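Local coordinates for protein ENT (Trypanosoma brucei brucei, PDB 5ZX1) that probably acts in transcription or chromatin regulation through its ENT domain, the largely helical part of the longer protein held in this chain, at residues S47-L52 / A84-A89. Residues are numbered along the deposited sequence; the frame is centred on the assembly and turned at random.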
loop_
_atom_site.group_PDB
_atom_site.type_symbol
_atom_site.label_atom_id
_atom_site.label_comp_id
_atom_site.label_asym_id
_atom_site.label_seq_id
_atom_site.Cartn_x
_atom_site.Cartn_y
_atom_site.Cartn_z
ATOM N N SER A 47 -3.619 -1.019 0.200
ATOM C CA SER A 47 -3.345 -1.592 -1.091
ATOM C C SER A 47 -2.101 -0.939 -1.694
ATOM O O SER A 47 -1.396 -1.552 -2.503
ATOM C CB SER A 47 -4.549 -1.423 -2.008
ATOM O OG SER A 47 -4.604 -0.091 -2.458
ATOM N N LEU A 48 -1.819 0.295 -1.287
ATOM C CA LEU A 48 -0.628 1.001 -1.745
ATOM C C LEU A 48 0.644 0.376 -1.195
ATOM O O LEU A 48 1.625 0.208 -1.914
ATOM C CB LEU A 48 -0.688 2.468 -1.332
ATOM C CG LEU A 48 -0.767 3.537 -2.415
ATOM C CD1 LEU A 48 -0.389 4.858 -1.786
ATOM C CD2 LEU A 48 0.157 3.209 -3.564
ATOM N N CYS A 49 0.642 0.063 0.095
ATOM C CA CYS A 49 1.790 -0.616 0.688
ATOM C C CYS A 49 2.063 -1.985 0.045
ATOM O O CYS A 49 3.197 -2.308 -0.288
ATOM C CB CYS A 49 1.569 -0.783 2.188
ATOM S SG CYS A 49 1.726 0.761 3.096
ATOM N N ARG A 50 1.016 -2.784 -0.133
ATOM C CA ARG A 50 1.184 -4.165 -0.585
ATOM C C ARG A 50 1.815 -4.183 -1.962
ATOM O O ARG A 50 2.857 -4.813 -2.204
ATOM C CB ARG A 50 -0.160 -4.899 -0.606
ATOM C CG ARG A 50 -0.870 -4.880 0.730
ATOM C CD ARG A 50 -2.368 -5.059 0.569
ATOM N NE ARG A 50 -2.661 -6.202 -0.277
ATOM C CZ ARG A 50 -2.549 -7.472 0.100
ATOM N NH1 ARG A 50 -2.135 -7.789 1.322
ATOM N NH2 ARG A 50 -2.835 -8.425 -0.769
ATOM N N VAL A 51 1.169 -3.453 -2.851
ATOM C CA VAL A 51 1.577 -3.340 -4.224
ATOM C C VAL A 51 2.989 -2.742 -4.395
ATOM O O VAL A 51 3.780 -3.228 -5.201
ATOM C CB VAL A 51 0.501 -2.523 -4.960
ATOM C CG1 VAL A 51 1.072 -1.796 -6.105
ATOM C CG2 VAL A 51 -0.611 -3.432 -5.405
ATOM N N LEU A 52 3.332 -1.706 -3.645
ATOM C CA LEU A 52 4.686 -1.172 -3.773
ATOM C C LEU A 52 5.711 -2.184 -3.248
ATOM O O LEU A 52 6.863 -2.216 -3.701
ATOM C CB LEU A 52 4.822 0.166 -3.042
ATOM C CG LEU A 52 4.089 1.309 -3.741
ATOM C CD1 LEU A 52 4.504 2.682 -3.209
ATOM C CD2 LEU A 52 4.274 1.220 -5.251
ATOM N N ALA A 84 2.145 0.622 10.458
ATOM C CA ALA A 84 1.495 -0.662 10.682
ATOM C C ALA A 84 1.142 -1.312 9.350
ATOM O O ALA A 84 1.507 -2.461 9.102
ATOM C CB ALA A 84 0.252 -0.490 11.543
ATOM N N GLU A 85 0.448 -0.572 8.485
ATOM C CA GLU A 85 0.079 -1.095 7.172
ATOM C C GLU A 85 1.300 -1.508 6.354
ATOM O O GLU A 85 1.276 -2.524 5.668
ATOM C CB GLU A 85 -0.737 -0.062 6.386
ATOM C CG GLU A 85 -2.103 0.201 6.956
ATOM C CD GLU A 85 -2.946 -1.059 7.028
ATOM O OE1 GLU A 85 -2.907 -1.856 6.061
ATOM O OE2 GLU A 85 -3.636 -1.256 8.056
ATOM N N LEU A 86 2.366 -0.719 6.421
ATOM C CA LEU A 86 3.566 -1.039 5.659
ATOM C C LEU A 86 4.232 -2.298 6.209
ATOM O O LEU A 86 4.684 -3.163 5.449
ATOM C CB LEU A 86 4.557 0.127 5.673
ATOM C CG LEU A 86 5.859 -0.158 4.925
ATOM C CD1 LEU A 86 5.567 -0.452 3.463
ATOM C CD2 LEU A 86 6.795 1.019 5.048
ATOM N N ALA A 87 4.301 -2.385 7.534
ATOM C CA ALA A 87 4.854 -3.558 8.192
ATOM C C ALA A 87 4.049 -4.806 7.800
ATOM O O ALA A 87 4.617 -5.842 7.454
ATOM C CB ALA A 87 4.862 -3.364 9.703
ATOM N N ALA A 88 2.725 -4.682 7.821
ATOM C CA ALA A 88 1.828 -5.785 7.481
ATOM C C ALA A 88 2.014 -6.247 6.040
ATOM O O ALA A 88 2.002 -7.448 5.755
ATOM C CB ALA A 88 0.381 -5.375 7.711
ATOM N N ALA A 89 2.183 -5.300 5.127
ATOM C CA ALA A 89 2.286 -5.654 3.721
ATOM C C ALA A 89 3.608 -6.360 3.440
ATOM O O ALA A 89 3.672 -7.278 2.625
ATOM C CB ALA A 89 2.142 -4.421 2.856
#
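Cys49 turns its SG beside its own backbone N (chi1 -73°), which lays the sulfur against the backbone of Leu86, and Leu86 answers with CG anti to its backbone N (chi1 178°), carrying a methyl back toward that sulfur. The two residues sit where helix 30-56 of the all-helical ENT domain packs against helix 79-91, the short segments running in the same general direction with a crossing angle of -38° and axes 8.3 Å apart. Axes this close suit small residues, and Cys49 and Ala89, both buried, provide them.

The sulfur of Cys49 comes 3.6 Å from CA of Leu86, while CD1 of Leu86 reaches to 4.0 Å from Cys49 SG. A thiol suits this place: it is compact enough to lie against a helix backbone and apolar enough to meet leucine carbons. Leu86 also touches Cys53, one turn further along helix 30-56, so its longer side chain spreads the contact along that helix. From the other flank, CB of Glu85 lies 4.2 Å from the sulfur; the chain then bends at chi2, and its carboxylate forms a salt bridge with Arg81 through OE2.

One turn after Glu85, the methyl of Ala89 faces helix 30-56, with its CB 3.7 Å from CB of Cys49. Arg50 closes the edge with the aliphatic base of its side chain, while the guanidinium continues past the contact, where NH1 makes a weak, long ion pair with Asp92. No hydrogen bond joins the two segments, so their grip is van der Waals packing, close both at the sulfur and at the alanine methyl: Ala89 CB rests 3.6 Å from Arg50 CA and 3.7 Å from Arg50 CG.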